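Local coordinates for nucleoprotein (Rift valley fever virus, PDB 3OUO) that encapsidates the viral genomic RNA, shields it from nucleases and assembles into ring-shaped hexamers that underlie the nucleocapsid, at residues D34-I39 against N205-S210; K55-L60 against L102-V107. All blocks are in the same frame, centred on the assembly; numbering follows the deposited sequence.

Interaction 1 (D34-I39 against N205-S210); sequences DARRVI and NSNFIS
The methyl group of Ala-35 sits over the middle of the Phe-208 ring, its CB 3.5 Å from the ring centroid and 13° off the normal, a CH-pi contact made squarely on one face. Arg-36 reaches past the same ring toward the loop. With CG anti to its carbonyl carbon (chi1 -80°) and the chain extended as far as NE, it carries the guanidinium to Asn-207, where Arg-36 NH1 donates to Asn-207 OD1 at 2.8 Å; the nitrogen stands above the amide carbonyl plane, which is itself turned 75° from the guanidinium. A second, weak bond runs from Arg-36 NH2 to the backbone O of Asn-207, 3.3 Å away. Phe-208 CD1 lies over the guanidinium centre, but ring and guanidinium planes are nearly perpendicular, so the two do not stack. Farther along the helix, Ile-39 CG1 approaches Phe-208 CZ obliquely at 4.4 Å.

Behind Phe-208, Ser-206 OG accepts from the backbone N of Phe-208 at 3.2 Å, an ST turn that shapes the loop between helices 189-204 and 211-220. Arg-214 binds the carbonyl of Phe-208, and Gln-5 of the second subunit packs on both Phe-208 and Arg-36. Of the two segments, 34-39 belongs to the N-terminal region essential for oligomerization. The apolar Ala-35/Phe-208 contact is buried, while at its margin the two Asn-207 oxygens probably restrict the guanidinium's rotation.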
ATOM      1  N   ASP A  34     -32.253 -22.632  -3.249  1.00 11.87           N
ATOM      2  CA  ASP A  34     -33.612 -23.143  -3.328  1.00 12.02           C
ATOM      3  C   ASP A  34     -33.588 -24.495  -4.046  1.00 12.13           C
ATOM      4  O   ASP A  34     -33.659 -24.566  -5.277  1.00 12.04           O
ATOM      5  CB  ASP A  34     -34.506 -22.136  -4.064  1.00 12.46           C
ATOM      6  CG  ASP A  34     -35.996 -22.394  -3.860  1.00 12.57           C
ATOM      7  OD1 ASP A  34     -36.393 -23.535  -3.538  1.00 13.35           O
ATOM      8  OD2 ASP A  34     -36.783 -21.441  -4.023  1.00 12.99           O
ATOM      9  N   ALA A  35     -33.469 -25.565  -3.264  1.00 12.07           N
ATOM     10  CA  ALA A  35     -33.340 -26.920  -3.803  1.00 12.27           C
ATOM     11  C   ALA A  35     -34.481 -27.322  -4.751  1.00 12.64           C
ATOM     12  O   ALA A  35     -34.233 -27.934  -5.786  1.00 12.69           O
ATOM     13  CB  ALA A  35     -33.203 -27.931  -2.671  1.00 11.98           C
ATOM     14  N   ARG A  36     -35.719 -26.977  -4.395  1.00 12.92           N
ATOM     15  CA  ARG A  36     -36.877 -27.298  -5.228  1.00 13.51           C
ATOM     16  C   ARG A  36     -36.805 -26.648  -6.601  1.00 13.71           C
ATOM     17  O   ARG A  36     -37.083 -27.288  -7.609  1.00 14.09           O
ATOM     18  CB  ARG A  36     -38.179 -26.897  -4.541  1.00 13.74           C
ATOM     19  CG  ARG A  36     -38.640 -27.881  -3.495  1.00 14.58           C
ATOM     20  CD  ARG A  36     -39.809 -27.341  -2.682  1.00 16.19           C
ATOM     21  NE  ARG A  36     -40.108 -28.256  -1.592  1.00 17.01           N
ATOM     22  CZ  ARG A  36     -39.514 -28.226  -0.402  1.00 17.50           C
ATOM     23  NH1 ARG A  36     -38.597 -27.307  -0.124  1.00 16.77           N
ATOM     24  NH2 ARG A  36     -39.846 -29.121   0.513  1.00 18.02           N
ATOM     25  N   ARG A  37     -36.439 -25.374  -6.635  1.00 13.73           N
ATOM     26  CA  ARG A  37     -36.322 -24.654  -7.892  1.00 13.97           C
ATOM     27  C   ARG A  37     -35.172 -25.224  -8.742  1.00 13.81           C
ATOM     28  O   ARG A  37     -35.321 -25.403  -9.955  1.00 13.80           O
ATOM     29  CB  ARG A  37     -36.155 -23.152  -7.627  1.00 13.92           C
ATOM     30  CG  ARG A  37     -36.195 -22.271  -8.878  1.00 15.57           C
ATOM     31  CD  ARG A  37     -37.533 -22.358  -9.625  1.00 16.54           C
ATOM     32  NE  ARG A  37     -37.588 -21.404 -10.725  1.00 16.60           N
ATOM     33  CZ  ARG A  37     -38.238 -21.610 -11.865  1.00 17.63           C
ATOM     34  NH1 ARG A  37     -38.895 -22.747 -12.064  1.00 18.42           N
ATOM     35  NH2 ARG A  37     -38.223 -20.682 -12.812  1.00 17.82           N
ATOM     36  N   VAL A  38     -34.043 -25.531  -8.093  1.00 13.18           N
ATOM     37  CA  VAL A  38     -32.885 -26.123  -8.782  1.00 12.58           C
ATOM     38  C   VAL A  38     -33.268 -27.412  -9.516  1.00 12.91           C
ATOM     39  O   VAL A  38     -32.932 -27.568 -10.693  1.00 13.01           O
ATOM     40  CB  VAL A  38     -31.675 -26.353  -7.828  1.00 12.26           C
ATOM     41  CG1 VAL A  38     -30.598 -27.222  -8.488  1.00 11.01           C
ATOM     42  CG2 VAL A  38     -31.089 -25.021  -7.387  1.00 10.74           C
ATOM     43  N   ILE A  39     -33.979 -28.317  -8.841  1.00 12.61           N
ATOM     44  CA  ILE A  39     -34.396 -29.560  -9.485  1.00 13.22           C
ATOM     45  C   ILE A  39     -35.325 -29.254 -10.664  1.00 13.68           C
ATOM     46  O   ILE A  39     -35.166 -29.818 -11.748  1.00 13.43           O
ATOM     47  CB  ILE A  39     -35.093 -30.568  -8.522  1.00 13.11           C
ATOM     48  CG1 ILE A  39     -34.292 -30.792  -7.230  1.00 13.20           C
ATOM     49  CG2 ILE A  39     -35.355 -31.891  -9.231  1.00 13.19           C
ATOM     50  CD1 ILE A  39     -32.918 -31.296  -7.435  1.00 13.97           C
ATOM     51  N   ASN A 205     -31.256 -27.065   8.527  1.00 12.60           N
ATOM     52  CA  ASN A 205     -32.576 -26.772   9.051  1.00 12.78           C
ATOM     53  C   ASN A 205     -33.615 -26.530   7.966  1.00 12.96           C
ATOM     54  O   ASN A 205     -34.748 -26.170   8.264  1.00 13.13           O
ATOM     55  CB  ASN A 205     -32.492 -25.585  10.021  1.00 12.88           C
ATOM     56  CG  ASN A 205     -31.674 -25.909  11.261  1.00 12.59           C
ATOM     57  OD1 ASN A 205     -32.017 -26.810  12.022  1.00 13.50           O
ATOM     58  ND2 ASN A 205     -30.589 -25.178  11.464  1.00 12.17           N
ATOM     59  N   SER A 206     -33.230 -26.746   6.715  1.00 13.01           N
ATOM     60  CA  SER A 206     -34.122 -26.482   5.597  1.00 13.51           C
ATOM     61  C   SER A 206     -35.239 -27.522   5.532  1.00 13.91           C
ATOM     62  O   SER A 206     -35.135 -28.600   6.128  1.00 13.81           O
ATOM     63  CB  SER A 206     -33.343 -26.435   4.280  1.00 13.27           C
ATOM     64  OG  SER A 206     -33.328 -27.700   3.659  1.00 13.16           O
ATOM     65  N   ASN A 207     -36.308 -27.196   4.811  1.00 14.24           N
ATOM     66  CA  ASN A 207     -37.438 -28.115   4.690  1.00 14.94           C
ATOM     67  C   ASN A 207     -37.284 -29.142   3.568  1.00 14.67           C
ATOM     68  O   ASN A 207     -38.219 -29.896   3.292  1.00 14.92           O
ATOM     69  CB  ASN A 207     -38.761 -27.344   4.544  1.00 15.47           C
ATOM     70  CG  ASN A 207     -38.808 -26.464   3.288  1.00 17.49           C
ATOM     71  OD1 ASN A 207     -37.900 -26.490   2.448  1.00 17.94           O
ATOM     72  ND2 ASN A 207     -39.872 -25.671   3.168  1.00 18.75           N
ATOM     73  N   PHE A 208     -36.113 -29.168   2.926  1.00 14.14           N
ATOM     74  CA  PHE A 208     -35.864 -30.079   1.803  1.00 13.55           C
ATOM     75  C   PHE A 208     -35.260 -31.411   2.241  1.00 13.45           C
ATOM     76  O   PHE A 208     -34.147 -31.462   2.766  1.00 12.70           O
ATOM     77  CB  PHE A 208     -34.976 -29.427   0.739  1.00 13.68           C
ATOM     78  CG  PHE A 208     -34.928 -30.190  -0.560  1.00 12.59           C
ATOM     79  CD1 PHE A 208     -36.011 -30.169  -1.431  1.00 12.35           C
ATOM     80  CD2 PHE A 208     -33.794 -30.920  -0.915  1.00 11.55           C
ATOM     81  CE1 PHE A 208     -35.974 -30.873  -2.646  1.00 12.14           C
ATOM     82  CE2 PHE A 208     -33.741 -31.621  -2.120  1.00 10.80           C
ATOM     83  CZ  PHE A 208     -34.838 -31.603  -2.985  1.00 11.45           C
ATOM     84  N   ILE A 209     -36.005 -32.480   1.962  1.00 13.53           N
ATOM     85  CA  ILE A 209     -35.735 -33.850   2.428  1.00 13.73           C
ATOM     86  C   ILE A 209     -36.077 -33.969   3.916  1.00 13.50           C
ATOM     87  O   ILE A 209     -35.542 -33.229   4.742  1.00 13.34           O
ATOM     88  CB  ILE A 209     -34.280 -34.355   2.150  1.00 13.50           C
ATOM     89  CG1 ILE A 209     -33.811 -34.045   0.711  1.00 14.35           C
ATOM     90  CG2 ILE A 209     -34.182 -35.842   2.454  1.00 13.36           C
ATOM     91  CD1 ILE A 209     -34.650 -34.647  -0.402  1.00 15.52           C
ATOM     92  N   SER A 210     -36.977 -34.893   4.249  1.00 13.83           N
ATOM     93  CA  SER A 210     -37.474 -35.003   5.631  1.00 14.34           C
ATOM     94  C   SER A 210     -36.391 -35.459   6.611  1.00 14.25           C
ATOM     95  O   SER A 210     -35.401 -36.082   6.220  1.00 14.25           O
ATOM     96  CB  SER A 210     -38.677 -35.936   5.712  1.00 14.24           C
ATOM     97  OG  SER A 210     -38.262 -37.281   5.602  1.00 15.18           O
TER

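Interaction 2 (K55-L60 against L102-V107); sequences KKMIVL and LTLSRV
Leu-104 pushes its forked end against the helix 50-63, and its two methyls divide the work. CD2 rests on the root of the selenomethionine at position 57, 3.8 Å from Met-57 CB and equally close to its CG, while CD1 reaches 4.1 Å from Leu-60 CB. The fork therefore spans two residues one turn apart, settling between their side-chain bases. The side chains of Met-57 and Leu-104 cross at about a right angle, and the backbones come nearest here as well, with 5.8 Å between the CA atoms of Met-57 and Leu-104.

One turn on from Leu-104, Val-107 supplies the second bump, which comes in beside Ile-58 and the base of Met-57. Its CG1, anti to the backbone N (chi1 176°), meets Ile-58 CG1 at 3.9 Å and lies more loosely, 4.3 Å, from Met-57 CB; the Ile-58 and Val-107 side chains cross obliquely. Met-57 thus touches both Leu-104 and Val-107, and its side chain, bent at chi3, also touches Leu-42, Leu-86 and Tyr-90.

This is helix-on-helix packing in the all-helical phlebovirus nucleocapsid fold: the first turn of helix 104-110 lies against the middle of helix 50-63, and every residue that touches is buried and apolar. Thr-103 starts that turn as N-cap, its OG1 accepting from Arg-106 N at 3.1 Å. Ser-105 and Arg-106, which by similarity bind RNA, take no part in the interface; Arg-106 instead extends to the carbonyls of Pro-97, Ser-98 and Glu-101. On the flanks, Leu-104 also touches Pro-68 and Met-71, and Phe-11 of the second subunit packs on Ile-58.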
ATOM      1  N   LYS A  55     -24.856 -35.215 -12.923  1.00 10.81           N
ATOM      2  CA  LYS A  55     -23.695 -35.926 -12.386  1.00 10.59           C
ATOM      3  C   LYS A  55     -22.383 -35.317 -12.881  1.00 10.21           C
ATOM      4  O   LYS A  55     -21.457 -35.141 -12.096  1.00 10.04           O
ATOM      5  CB  LYS A  55     -23.743 -37.421 -12.721  1.00 10.64           C
ATOM      6  CG  LYS A  55     -24.839 -38.202 -12.009  1.00 11.71           C
ATOM      7  CD  LYS A  55     -24.923 -39.634 -12.539  1.00 14.42           C
ATOM      8  CE  LYS A  55     -26.174 -40.331 -12.028  1.00 17.23           C
ATOM      9  NZ  LYS A  55     -26.557 -41.534 -12.849  1.00 19.73           N
ATOM     10  N   LYS A  56     -22.317 -35.007 -14.180  1.00  9.96           N
ATOM     11  CA  LYS A  56     -21.172 -34.315 -14.773  1.00  9.65           C
ATOM     12  C   LYS A  56     -20.961 -32.977 -14.078  1.00  9.24           C
ATOM     13  O   LYS A  56     -19.835 -32.622 -13.731  1.00  8.91           O
ATOM     14  CB  LYS A  56     -21.388 -34.061 -16.275  1.00 10.15           C
ATOM     15  CG  LYS A  56     -21.488 -35.301 -17.149  1.00 10.99           C
ATOM     16  CD  LYS A  56     -21.416 -34.907 -18.611  1.00 12.92           C
ATOM     17  CE  LYS A  56     -21.671 -36.074 -19.530  1.00 14.33           C
ATOM     18  NZ  LYS A  56     -21.789 -35.588 -20.943  1.00 15.84           N
HETATM   19  N   MSE A  57     -22.058 -32.243 -13.888  1.00  8.67           N
HETATM   20  CA  MSE A  57     -22.034 -30.954 -13.209  1.00  8.41           C
HETATM   21  C   MSE A  57     -21.571 -31.058 -11.757  1.00  8.01           C
HETATM   22  O   MSE A  57     -20.889 -30.167 -11.259  1.00  7.84           O
HETATM   23  CB  MSE A  57     -23.392 -30.246 -13.326  1.00  8.44           C
HETATM   24  CG  MSE A  57     -23.648 -29.709 -14.742  1.00  9.72           C
HETATM   25 SE   MSE A  57     -25.226 -28.587 -14.937  1.00 13.54          SE
HETATM   26  CE  MSE A  57     -26.546 -30.002 -15.222  1.00 10.04           C
ATOM     27  N   ILE A  58     -21.926 -32.148 -11.083  1.00  7.45           N
ATOM     28  CA  ILE A  58     -21.454 -32.365  -9.716  1.00  7.02           C
ATOM     29  C   ILE A  58     -19.946 -32.655  -9.717  1.00  7.01           C
ATOM     30  O   ILE A  58     -19.201 -32.108  -8.904  1.00  7.17           O
ATOM     31  CB  ILE A  58     -22.295 -33.454  -8.986  1.00  6.62           C
ATOM     32  CG1 ILE A  58     -23.713 -32.911  -8.731  1.00  6.34           C
ATOM     33  CG2 ILE A  58     -21.653 -33.862  -7.667  1.00  6.92           C
ATOM     34  CD1 ILE A  58     -24.776 -33.960  -8.481  1.00  5.66           C
ATOM     35  N   VAL A  59     -19.488 -33.468 -10.661  1.00  7.31           N
ATOM     36  CA  VAL A  59     -18.054 -33.756 -10.771  1.00  7.81           C
ATOM     37  C   VAL A  59     -17.254 -32.480 -11.062  1.00  8.10           C
ATOM     38  O   VAL A  59     -16.188 -32.268 -10.476  1.00  8.28           O
ATOM     39  CB  VAL A  59     -17.763 -34.887 -11.782  1.00  7.69           C
ATOM     40  CG1 VAL A  59     -16.272 -35.099 -11.945  1.00  7.92           C
ATOM     41  CG2 VAL A  59     -18.427 -36.182 -11.310  1.00  7.19           C
ATOM     42  N   LEU A  60     -17.785 -31.622 -11.933  1.00  8.68           N
ATOM     43  CA  LEU A  60     -17.178 -30.312 -12.198  1.00  9.36           C
ATOM     44  C   LEU A  60     -17.089 -29.448 -10.937  1.00  9.43           C
ATOM     45  O   LEU A  60     -16.031 -28.887 -10.633  1.00  9.70           O
ATOM     46  CB  LEU A  60     -17.955 -29.560 -13.282  1.00  9.70           C
ATOM     47  CG  LEU A  60     -17.707 -29.932 -14.744  1.00 10.23           C
ATOM     48  CD1 LEU A  60     -18.854 -29.432 -15.608  1.00 10.38           C
ATOM     49  CD2 LEU A  60     -16.394 -29.348 -15.220  1.00  9.95           C
ATOM     50  N   LEU A 102     -29.365 -21.570 -12.478  1.00 17.34           N
ATOM     51  CA  LEU A 102     -28.489 -22.659 -12.029  1.00 15.66           C
ATOM     52  C   LEU A 102     -27.019 -22.252 -11.879  1.00 15.14           C
ATOM     53  O   LEU A 102     -26.511 -21.423 -12.639  1.00 15.23           O
ATOM     54  CB  LEU A 102     -28.578 -23.846 -12.987  1.00 15.30           C
ATOM     55  CG  LEU A 102     -29.887 -24.629 -13.042  1.00 14.83           C
ATOM     56  CD1 LEU A 102     -29.834 -25.652 -14.162  1.00 13.72           C
ATOM     57  CD2 LEU A 102     -30.194 -25.294 -11.690  1.00 13.84           C
ATOM     58  N   THR A 103     -26.363 -22.832 -10.875  1.00 14.02           N
ATOM     59  CA  THR A 103     -24.900 -22.879 -10.775  1.00 13.25           C
ATOM     60  C   THR A 103     -24.492 -24.326 -10.505  1.00 12.65           C
ATOM     61  O   THR A 103     -25.320 -25.149 -10.100  1.00 12.27           O
ATOM     62  CB  THR A 103     -24.345 -22.026  -9.615  1.00 13.28           C
ATOM     63  OG1 THR A 103     -24.737 -22.596  -8.356  1.00 12.54           O
ATOM     64  CG2 THR A 103     -24.830 -20.576  -9.708  1.00 14.08           C
ATOM     65  N   LEU A 104     -23.212 -24.625 -10.707  1.00 12.08           N
ATOM     66  CA  LEU A 104     -22.673 -25.956 -10.421  1.00 11.35           C
ATOM     67  C   LEU A 104     -22.819 -26.326  -8.945  1.00 11.06           C
ATOM     68  O   LEU A 104     -23.223 -27.444  -8.619  1.00 10.89           O
ATOM     69  CB  LEU A 104     -21.206 -26.048 -10.862  1.00 11.30           C
ATOM     70  CG  LEU A 104     -20.900 -25.870 -12.361  1.00 10.32           C
ATOM     71  CD1 LEU A 104     -19.403 -25.812 -12.580  1.00  9.45           C
ATOM     72  CD2 LEU A 104     -21.520 -26.964 -13.206  1.00  8.63           C
ATOM     73  N   SER A 105     -22.509 -25.379  -8.061  1.00 10.92           N
ATOM     74  CA  SER A 105     -22.628 -25.591  -6.617  1.00 10.92           C
ATOM     75  C   SER A 105     -24.063 -25.876  -6.169  1.00 10.39           C
ATOM     76  O   SER A 105     -24.285 -26.657  -5.239  1.00 10.04           O
ATOM     77  CB  SER A 105     -22.075 -24.390  -5.849  1.00 11.08           C
ATOM     78  OG  SER A 105     -20.661 -24.367  -5.906  1.00 13.17           O
ATOM     79  N   ARG A 106     -25.031 -25.237  -6.823  1.00  9.92           N
ATOM     80  CA  ARG A 106     -26.444 -25.448  -6.485  1.00  9.62           C
ATOM     81  C   ARG A 106     -26.922 -26.848  -6.848  1.00  8.90           C
ATOM     82  O   ARG A 106     -27.660 -27.458  -6.086  1.00  8.60           O
ATOM     83  CB  ARG A 106     -27.331 -24.384  -7.122  1.00  9.77           C
ATOM     84  CG  ARG A 106     -27.216 -23.040  -6.430  1.00 11.07           C
ATOM     85  CD  ARG A 106     -27.884 -21.946  -7.217  1.00 12.26           C
ATOM     86  NE  ARG A 106     -27.791 -20.669  -6.519  1.00 14.12           N
ATOM     87  CZ  ARG A 106     -28.398 -19.547  -6.896  1.00 13.84           C
ATOM     88  NH1 ARG A 106     -29.153 -19.518  -7.987  1.00 13.66           N
ATOM     89  NH2 ARG A 106     -28.238 -18.445  -6.178  1.00 14.52           N
ATOM     90  N   VAL A 107     -26.491 -27.343  -8.011  1.00  8.56           N
ATOM     91  CA  VAL A 107     -26.757 -28.713  -8.442  1.00  7.98           C
ATOM     92  C   VAL A 107     -26.227 -29.715  -7.419  1.00  7.73           C
ATOM     93  O   VAL A 107     -26.932 -30.639  -7.034  1.00  7.76           O
ATOM     94  CB  VAL A 107     -26.145 -29.003  -9.838  1.00  8.21           C
ATOM     95  CG1 VAL A 107     -26.335 -30.474 -10.231  1.00  7.43           C
ATOM     96  CG2 VAL A 107     -26.764 -28.092 -10.888  1.00  8.15           C
TER

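In the fold
Interaction 2 is nested in the chain loop that interaction 1 closes, and the two touch where Val-38 packs on Leu-102, Arg-106 and Val-107. Their centres lie about 16 Å apart. Interaction 2 is wholly buried and apolar, one helix set against another, with no hydrogen bond across it. Interaction 1 joins a helix start to a loop; its aromatic core grades into a polar margin with an exposed asparagine. Helices 35-46 and 50-63, consecutive in the chain, each contribute one segment, both from the region essential for oligomerization. Both contacts are also touched by the second subunit.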